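Local coordinates for protein demethylmenaquinone Methyltransferase (Thermus thermophilus, PDB 1J3L) that is of unconfirmed function but belongs to the RraA-like family of alpha/beta proteins and assembles as a trimer, at residues 71-82 and 95-106; 14-22 and 146-154. One frame throughout, in Å; residues are numbered along the deposited sequence.

Interaction 1 (71-82 and 95-106); sequences ALLGGNLARRAW and VRDTEELREVPI
Pro105 lies over one face of the Trp82 indole, its CG 3.0 Å above the ring plane and offset toward the rim. Its CD completes a CH-pi contact 4.0 Å from the centroid of the five-membered ring; proline, here the centre of an inverse gamma turn, offers a compact apolar ring whose CG and CD can press on the indole. Val104 CG1 and Ile106 CG2 meet the same tryptophan obliquely, near CB and CD1. With CG of Trp82 opposite its backbone N (chi1 176°), the indole extends over the 104-106 loop.

The second flat group, the Arg79 guanidinium, has Gly75 O over one face, with Glu100 and water 2 at its edge. Its NH1 donates to Glu100 OE1 at 2.8 Å, within the guanidinium plane but on the anti side of the carboxylate and 29° out of its plane, making a salt bridge. A bend at chi3 (-75°) turns the arginine back to this partner, and water 3 links Arg79 NH2, Glu100 OE1 and Asp97 OD2.

Nearby, Gly75 N donates to the anti lone pair of Asp97 OD2 at 2.7 Å, so the carboxylate takes up an N-H of the first helical turn. Glycine lets Glu100 OE1 come within 3.5 Å of Gly75 CA. Beneath these polar groups, Leu101 CD2 presses on Ala78 CB at 3.5 Å, a tight fit that the small alanine permits.

Helix 75-83 packs against 95-106 and, through Leu77 and Ala81, against helix 45-51, while Ala78 and Leu101 both reach Leu108 of strand 107-110.

Interaction 2 (14-22 and 146-154); sequences EGEALPMVF and DEDGLLLLP
Glu16 and Leu18 pair with Leu152 and Leu150 in a two-stranded antiparallel ladder, part of the large mixed sheet of this RraA-like fold. Strands 16-18 and 149-153 run 4.7 Å apart at 162°. Four backbone hydrogen bonds join them, two at each of these hydrogen-bonded pairs. The shortest, Leu152 N to Glu16 O, is 2.8 Å. Between them lies the non-hydrogen-bonded pair Ala17 and Leu151, where Ala17 CA makes a CA-H...O contact with Leu150 O at 3.2 Å.

Apolar packing divides between the two faces. Leu18, Leu150 and Leu152 share one face with Glu16; Leu18 CD1 meets Leu150 CD1 at 4.2 Å, while Phe22 crosses Leu150 at about a right angle. The three leucines are buried, as suits branched apolar chains, whereas Glu16 is partly exposed. Leu18 and Leu152 also touch Val135, and Leu150 touches Leu109. On the other face, Ala17 CB meets Leu151 CD1 at 4.3 Å, and the leucine packs against Thr5 and Leu8 of helix 5-11.

The turn from Asp146 to Gly149, of type I, links strands 142-146 and 149-153 as a beta hairpin. Within it Asp146 OD1 accepts from Asp148 N in an Asx turn, a task for which a short carboxylate is well fitted. Gly149, with phi 125°, adopts a backbone shape in which a CB would strike the preceding carbonyl. Glu147 OE2 forms salt bridges with Arg4 and Arg30 of the same chain.

Selenomethionine Met20, its CG opposite the backbone N (chi1 -176°), folds over this turn through bends at chi2 and chi3. Its CE ends 3.2 Å from Asp146 O and 3.4 Å from Gly149 CA.

Interaction 2 closes a long loop of chain, and interaction 1 is nested within that loop. Their centres are 22 Å apart on opposite sides of the chain's centre, and their nearest atoms stay about 9 Å apart, so they do not touch within a subunit. Strand 107-110 is common to both: Leu108 serves interaction 1, and the adjacent Leu109 serves interaction 2. The trimer brings the two regions together, since Asp148 OD1 of one subunit accepts a hydrogen bond from Thr98 N of another and Asp148 also packs on Asp97 there. The modelled magnesium ion lies about 8 Å from the side chain of Pro154, at the end of interaction 2.

Interaction 1 (71-82 and 95-106)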
# COMPACT_ATOMS: atom_id res chain seq x y z
N ALA A 71 -3.41 18.05 -3.35
CA ALA A 71 -4.46 17.56 -2.48
C ALA A 71 -5.81 18.17 -2.86
O ALA A 71 -5.91 19.37 -3.08
CB ALA A 71 -4.13 17.90 -1.02
N LEU A 72 -6.83 17.32 -2.94
CA LEU A 72 -8.16 17.78 -3.28
C LEU A 72 -8.95 18.07 -2.01
O LEU A 72 -10.00 18.70 -2.05
CB LEU A 72 -8.89 16.73 -4.12
CG LEU A 72 -8.20 16.49 -5.46
CD1 LEU A 72 -8.97 15.49 -6.28
CD2 LEU A 72 -8.10 17.81 -6.20
N LEU A 73 -8.42 17.62 -0.88
CA LEU A 73 -9.10 17.86 0.38
C LEU A 73 -8.10 17.91 1.53
O LEU A 73 -7.20 17.08 1.63
CB LEU A 73 -10.15 16.76 0.60
CG LEU A 73 -11.32 17.08 1.53
CD1 LEU A 73 -12.51 16.22 1.17
CD2 LEU A 73 -10.90 16.85 2.96
N GLY A 74 -8.26 18.93 2.38
CA GLY A 74 -7.38 19.09 3.51
C GLY A 74 -8.15 19.04 4.80
O GLY A 74 -9.31 18.61 4.83
N GLY A 75 -7.51 19.47 5.89
CA GLY A 75 -8.18 19.47 7.17
C GLY A 75 -9.44 20.32 7.17
O GLY A 75 -10.45 19.92 7.74
N ASN A 76 -9.38 21.49 6.54
CA ASN A 76 -10.53 22.40 6.50
C ASN A 76 -11.75 21.80 5.82
O ASN A 76 -12.85 21.84 6.37
CB ASN A 76 -10.15 23.71 5.80
CG ASN A 76 -9.09 24.50 6.55
OD1 ASN A 76 -9.11 24.59 7.78
ND2 ASN A 76 -8.16 25.09 5.81
N LEU A 77 -11.58 21.28 4.61
CA LEU A 77 -12.70 20.69 3.90
C LEU A 77 -13.25 19.46 4.61
O LEU A 77 -14.46 19.23 4.62
CB LEU A 77 -12.31 20.34 2.46
CG LEU A 77 -12.11 21.56 1.55
CD1 LEU A 77 -11.83 21.09 0.14
CD2 LEU A 77 -13.36 22.45 1.56
N ALA A 78 -12.37 18.68 5.23
CA ALA A 78 -12.84 17.50 5.95
C ALA A 78 -13.82 17.93 7.04
O ALA A 78 -14.91 17.38 7.17
CB ALA A 78 -11.66 16.76 6.56
N ARG A 79 -13.41 18.93 7.82
CA ARG A 79 -14.25 19.43 8.90
C ARG A 79 -15.51 20.05 8.33
O ARG A 79 -16.57 19.90 8.90
CB ARG A 79 -13.48 20.48 9.72
CG ARG A 79 -12.29 19.91 10.50
CD ARG A 79 -11.60 20.96 11.41
NE ARG A 79 -10.76 21.94 10.71
CZ ARG A 79 -9.49 21.75 10.38
NH1 ARG A 79 -8.89 20.61 10.70
NH2 ARG A 79 -8.81 22.68 9.71
N ARG A 80 -15.41 20.75 7.21
CA ARG A 80 -16.59 21.36 6.61
C ARG A 80 -17.59 20.28 6.20
O ARG A 80 -18.78 20.36 6.52
CB ARG A 80 -16.20 22.23 5.41
CG ARG A 80 -17.24 23.28 5.07
CD ARG A 80 -17.59 24.14 6.29
NE ARG A 80 -18.86 24.82 6.06
CZ ARG A 80 -19.73 25.12 7.02
NH1 ARG A 80 -19.48 24.80 8.28
NH2 ARG A 80 -20.88 25.72 6.71
N ALA A 81 -17.10 19.25 5.51
CA ALA A 81 -17.93 18.14 5.05
C ALA A 81 -18.69 17.53 6.21
O ALA A 81 -19.87 17.19 6.10
CB ALA A 81 -17.07 17.07 4.37
N TRP A 82 -17.99 17.40 7.34
CA TRP A 82 -18.59 16.85 8.54
C TRP A 82 -19.68 17.75 9.11
O TRP A 82 -20.74 17.27 9.49
CB TRP A 82 -17.53 16.60 9.59
CG TRP A 82 -18.07 16.12 10.89
CD1 TRP A 82 -18.82 15.00 11.11
CD2 TRP A 82 -17.89 16.74 12.17
NE1 TRP A 82 -19.10 14.87 12.44
CE2 TRP A 82 -18.55 15.92 13.12
CE3 TRP A 82 -17.23 17.89 12.61
CZ2 TRP A 82 -18.57 16.22 14.48
CZ3 TRP A 82 -17.25 18.19 13.97
CH2 TRP A 82 -17.91 17.36 14.89
N VAL A 95 -5.06 13.67 -0.87
CA VAL A 95 -5.55 14.56 0.18
C VAL A 95 -4.34 15.03 1.00
O VAL A 95 -3.21 14.65 0.68
CB VAL A 95 -6.55 13.81 1.13
CG1 VAL A 95 -7.72 13.24 0.32
CG2 VAL A 95 -5.83 12.70 1.89
N ARG A 96 -4.55 15.88 2.01
CA ARG A 96 -3.45 16.32 2.87
C ARG A 96 -3.91 16.63 4.31
O ARG A 96 -5.10 16.66 4.59
CB ARG A 96 -2.70 17.52 2.26
CG ARG A 96 -3.42 18.85 2.27
CD ARG A 96 -2.54 19.90 1.64
NE ARG A 96 -3.01 21.26 1.92
CZ ARG A 96 -2.24 22.34 1.87
NH1 ARG A 96 -0.96 22.22 1.54
NH2 ARG A 96 -2.76 23.52 2.17
N ASP A 97 -2.96 16.87 5.21
CA ASP A 97 -3.23 17.13 6.64
C ASP A 97 -3.74 15.85 7.27
O ASP A 97 -4.64 15.86 8.09
CB ASP A 97 -4.29 18.22 6.86
CG ASP A 97 -3.98 19.52 6.14
OD1 ASP A 97 -2.80 19.82 5.86
OD2 ASP A 97 -4.95 20.25 5.86
N THR A 98 -3.15 14.73 6.87
CA THR A 98 -3.55 13.44 7.40
C THR A 98 -3.79 13.43 8.91
O THR A 98 -4.76 12.83 9.37
CB THR A 98 -2.52 12.36 7.03
OG1 THR A 98 -1.20 12.86 7.29
CG2 THR A 98 -2.62 12.02 5.56
N GLU A 99 -2.93 14.08 9.70
CA GLU A 99 -3.15 14.09 11.14
C GLU A 99 -4.51 14.71 11.47
O GLU A 99 -5.21 14.24 12.37
CB GLU A 99 -2.05 14.87 11.89
CG GLU A 99 -2.10 14.62 13.41
CD GLU A 99 -1.18 15.52 14.22
OE1 GLU A 99 -0.01 15.74 13.81
OE2 GLU A 99 -1.62 16.00 15.29
N GLU A 100 -4.90 15.75 10.75
CA GLU A 100 -6.20 16.38 10.99
C GLU A 100 -7.38 15.57 10.43
O GLU A 100 -8.44 15.51 11.05
CB GLU A 100 -6.22 17.80 10.39
CG GLU A 100 -5.37 18.81 11.14
CD GLU A 100 -5.24 20.12 10.38
OE1 GLU A 100 -6.26 20.59 9.82
OE2 GLU A 100 -4.13 20.70 10.34
N LEU A 101 -7.19 14.92 9.29
CA LEU A 101 -8.27 14.14 8.69
C LEU A 101 -8.72 13.01 9.62
O LEU A 101 -9.92 12.75 9.76
CB LEU A 101 -7.82 13.54 7.35
CG LEU A 101 -7.38 14.52 6.24
CD1 LEU A 101 -7.04 13.72 4.99
CD2 LEU A 101 -8.48 15.55 5.92
N ARG A 102 -7.74 12.37 10.27
CA ARG A 102 -7.97 11.25 11.17
C ARG A 102 -8.90 11.58 12.34
O ARG A 102 -9.58 10.71 12.87
CB ARG A 102 -6.64 10.76 11.74
CG ARG A 102 -6.73 9.49 12.56
CD ARG A 102 -6.84 8.26 11.64
NE ARG A 102 -7.04 7.03 12.39
CZ ARG A 102 -8.13 6.75 13.09
NH1 ARG A 102 -9.14 7.62 13.13
NH2 ARG A 102 -8.23 5.61 13.76
N GLU A 103 -8.92 12.85 12.71
CA GLU A 103 -9.73 13.33 13.82
C GLU A 103 -11.17 13.74 13.49
O GLU A 103 -11.92 14.09 14.40
CB GLU A 103 -9.01 14.50 14.50
CG GLU A 103 -7.79 14.04 15.27
CD GLU A 103 -6.95 15.18 15.79
OE1 GLU A 103 -7.51 16.13 16.38
OE2 GLU A 103 -5.72 15.11 15.62
N VAL A 104 -11.54 13.70 12.21
CA VAL A 104 -12.89 14.07 11.79
C VAL A 104 -13.72 12.80 11.68
O VAL A 104 -13.34 11.86 10.98
CB VAL A 104 -12.87 14.80 10.43
CG1 VAL A 104 -14.27 15.29 10.07
CG2 VAL A 104 -11.88 15.96 10.47
N PRO A 105 -14.87 12.75 12.38
CA PRO A 105 -15.72 11.56 12.35
C PRO A 105 -16.55 11.35 11.09
O PRO A 105 -17.78 11.34 11.14
CB PRO A 105 -16.58 11.71 13.61
CG PRO A 105 -16.73 13.20 13.74
CD PRO A 105 -15.35 13.73 13.37
N ILE A 106 -15.86 11.18 9.97
CA ILE A 106 -16.47 10.92 8.68
C ILE A 106 -15.53 9.97 7.96
O ILE A 106 -14.37 9.82 8.35
CB ILE A 106 -16.61 12.18 7.78
CG1 ILE A 106 -15.23 12.77 7.49
CG2 ILE A 106 -17.53 13.19 8.44
CD1 ILE A 106 -15.25 13.91 6.50
O HOH W 1 -6.32 22.67 5.41
O HOH W 2 -9.81 17.71 12.10
O HOH W 3 -6.29 22.38 7.91

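Interaction 2 (14-22 and 146-154)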
# COMPACT_ATOMS: atom_id res chain seq x y z
N GLU A 14 -25.51 -7.52 -9.21
CA GLU A 14 -25.49 -6.47 -10.24
C GLU A 14 -24.70 -5.26 -9.75
O GLU A 14 -24.34 -4.38 -10.53
CB GLU A 14 -26.92 -6.03 -10.61
CG GLU A 14 -27.59 -5.14 -9.58
CD GLU A 14 -28.34 -5.90 -8.51
OE1 GLU A 14 -27.85 -6.97 -8.07
OE2 GLU A 14 -29.41 -5.42 -8.09
N GLY A 15 -24.42 -5.22 -8.45
CA GLY A 15 -23.67 -4.12 -7.90
C GLY A 15 -22.25 -4.10 -8.44
O GLY A 15 -21.73 -5.13 -8.88
N GLU A 16 -21.64 -2.93 -8.42
CA GLU A 16 -20.27 -2.76 -8.88
C GLU A 16 -19.42 -2.68 -7.63
O GLU A 16 -19.88 -2.20 -6.60
CB GLU A 16 -20.13 -1.46 -9.68
CG GLU A 16 -20.66 -1.54 -11.09
CD GLU A 16 -19.70 -2.24 -12.02
OE1 GLU A 16 -19.39 -3.42 -11.75
OE2 GLU A 16 -19.24 -1.61 -13.00
N ALA A 17 -18.18 -3.17 -7.70
CA ALA A 17 -17.31 -3.16 -6.54
C ALA A 17 -15.87 -2.73 -6.88
O ALA A 17 -15.37 -2.98 -7.97
CB ALA A 17 -17.30 -4.55 -5.89
N LEU A 18 -15.24 -2.06 -5.92
CA LEU A 18 -13.87 -1.62 -6.06
C LEU A 18 -13.06 -2.22 -4.92
O LEU A 18 -13.54 -2.30 -3.78
CB LEU A 18 -13.79 -0.09 -6.02
CG LEU A 18 -14.22 0.61 -7.31
CD1 LEU A 18 -14.23 2.11 -7.12
CD2 LEU A 18 -13.26 0.23 -8.42
N PRO A 19 -11.84 -2.68 -5.21
CA PRO A 19 -11.00 -3.26 -4.16
C PRO A 19 -10.56 -2.16 -3.19
O PRO A 19 -10.58 -0.98 -3.53
CB PRO A 19 -9.83 -3.87 -4.94
CG PRO A 19 -9.73 -2.96 -6.14
CD PRO A 19 -11.17 -2.75 -6.52
N MSE A 20 -10.18 -2.56 -1.98
CA MSE A 20 -9.74 -1.60 -0.98
C MSE A 20 -8.29 -1.20 -1.26
O MSE A 20 -7.38 -1.61 -0.56
CB MSE A 20 -9.87 -2.19 0.43
CG MSE A 20 -9.52 -1.22 1.55
SE MSE A 20 -10.01 0.61 1.13
CE MSE A 20 -11.91 0.40 1.05
N VAL A 21 -8.10 -0.39 -2.31
CA VAL A 21 -6.78 0.09 -2.70
C VAL A 21 -6.64 1.57 -2.34
O VAL A 21 -5.76 2.28 -2.84
CB VAL A 21 -6.56 -0.11 -4.22
CG1 VAL A 21 -6.64 -1.59 -4.56
CG2 VAL A 21 -7.61 0.66 -5.01
N PHE A 22 -7.52 2.03 -1.47
CA PHE A 22 -7.50 3.40 -0.98
C PHE A 22 -7.03 3.39 0.47
O PHE A 22 -7.27 2.42 1.19
CB PHE A 22 -8.90 4.03 -1.03
CG PHE A 22 -9.44 4.22 -2.41
CD1 PHE A 22 -10.01 3.16 -3.11
CD2 PHE A 22 -9.41 5.48 -3.02
CE1 PHE A 22 -10.55 3.35 -4.39
CE2 PHE A 22 -9.95 5.68 -4.30
CZ PHE A 22 -10.52 4.61 -4.98
N ASP A 146 -16.06 -0.13 3.53
CA ASP A 146 -15.50 -0.75 4.72
C ASP A 146 -14.13 -1.37 4.39
O ASP A 146 -13.62 -1.17 3.29
CB ASP A 146 -16.45 -1.82 5.29
CG ASP A 146 -16.72 -2.95 4.32
OD1 ASP A 146 -15.77 -3.43 3.68
OD2 ASP A 146 -17.90 -3.37 4.21
N GLU A 147 -13.56 -2.10 5.34
CA GLU A 147 -12.25 -2.74 5.16
C GLU A 147 -12.11 -3.68 3.96
O GLU A 147 -11.00 -3.96 3.54
CB GLU A 147 -11.86 -3.51 6.42
CG GLU A 147 -12.73 -4.73 6.71
CD GLU A 147 -13.95 -4.42 7.56
OE1 GLU A 147 -14.18 -3.23 7.90
OE2 GLU A 147 -14.69 -5.37 7.90
N ASP A 148 -13.23 -4.17 3.42
CA ASP A 148 -13.15 -5.07 2.28
C ASP A 148 -13.32 -4.34 0.96
O ASP A 148 -13.31 -4.97 -0.10
CB ASP A 148 -14.19 -6.19 2.38
CG ASP A 148 -13.98 -7.09 3.59
OD1 ASP A 148 -12.87 -7.63 3.75
OD2 ASP A 148 -14.94 -7.26 4.37
N GLY A 149 -13.50 -3.03 1.01
CA GLY A 149 -13.67 -2.28 -0.22
C GLY A 149 -14.92 -1.43 -0.34
O GLY A 149 -15.54 -1.07 0.65
N LEU A 150 -15.28 -1.12 -1.58
CA LEU A 150 -16.44 -0.27 -1.87
C LEU A 150 -17.47 -0.98 -2.73
O LEU A 150 -17.15 -1.55 -3.77
CB LEU A 150 -16.00 0.99 -2.61
CG LEU A 150 -14.75 1.73 -2.13
CD1 LEU A 150 -14.48 2.91 -3.05
CD2 LEU A 150 -14.95 2.20 -0.72
N LEU A 151 -18.73 -0.92 -2.29
CA LEU A 151 -19.82 -1.53 -3.04
C LEU A 151 -20.76 -0.43 -3.53
O LEU A 151 -21.21 0.42 -2.76
CB LEU A 151 -20.60 -2.52 -2.17
CG LEU A 151 -21.70 -3.31 -2.90
CD1 LEU A 151 -21.07 -4.23 -3.93
CD2 LEU A 151 -22.51 -4.12 -1.90
N LEU A 152 -21.04 -0.43 -4.83
CA LEU A 152 -21.92 0.55 -5.45
C LEU A 152 -23.20 -0.13 -5.93
O LEU A 152 -23.16 -0.98 -6.82
CB LEU A 152 -21.23 1.20 -6.65
CG LEU A 152 -20.00 2.07 -6.41
CD1 LEU A 152 -19.45 2.49 -7.77
CD2 LEU A 152 -20.36 3.29 -5.58
N LEU A 153 -24.34 0.24 -5.34
CA LEU A 153 -25.63 -0.33 -5.70
C LEU A 153 -26.48 0.72 -6.42
O LEU A 153 -26.44 1.90 -6.08
CB LEU A 153 -26.36 -0.79 -4.43
CG LEU A 153 -25.59 -1.83 -3.60
CD1 LEU A 153 -26.25 -2.04 -2.25
CD2 LEU A 153 -25.54 -3.12 -4.37
N PRO A 154 -27.25 0.30 -7.44
CA PRO A 154 -28.10 1.22 -8.22
C PRO A 154 -29.00 2.06 -7.31
O PRO A 154 -29.45 3.14 -7.69
CB PRO A 154 -28.89 0.28 -9.12
CG PRO A 154 -27.94 -0.87 -9.32
CD PRO A 154 -27.42 -1.09 -7.92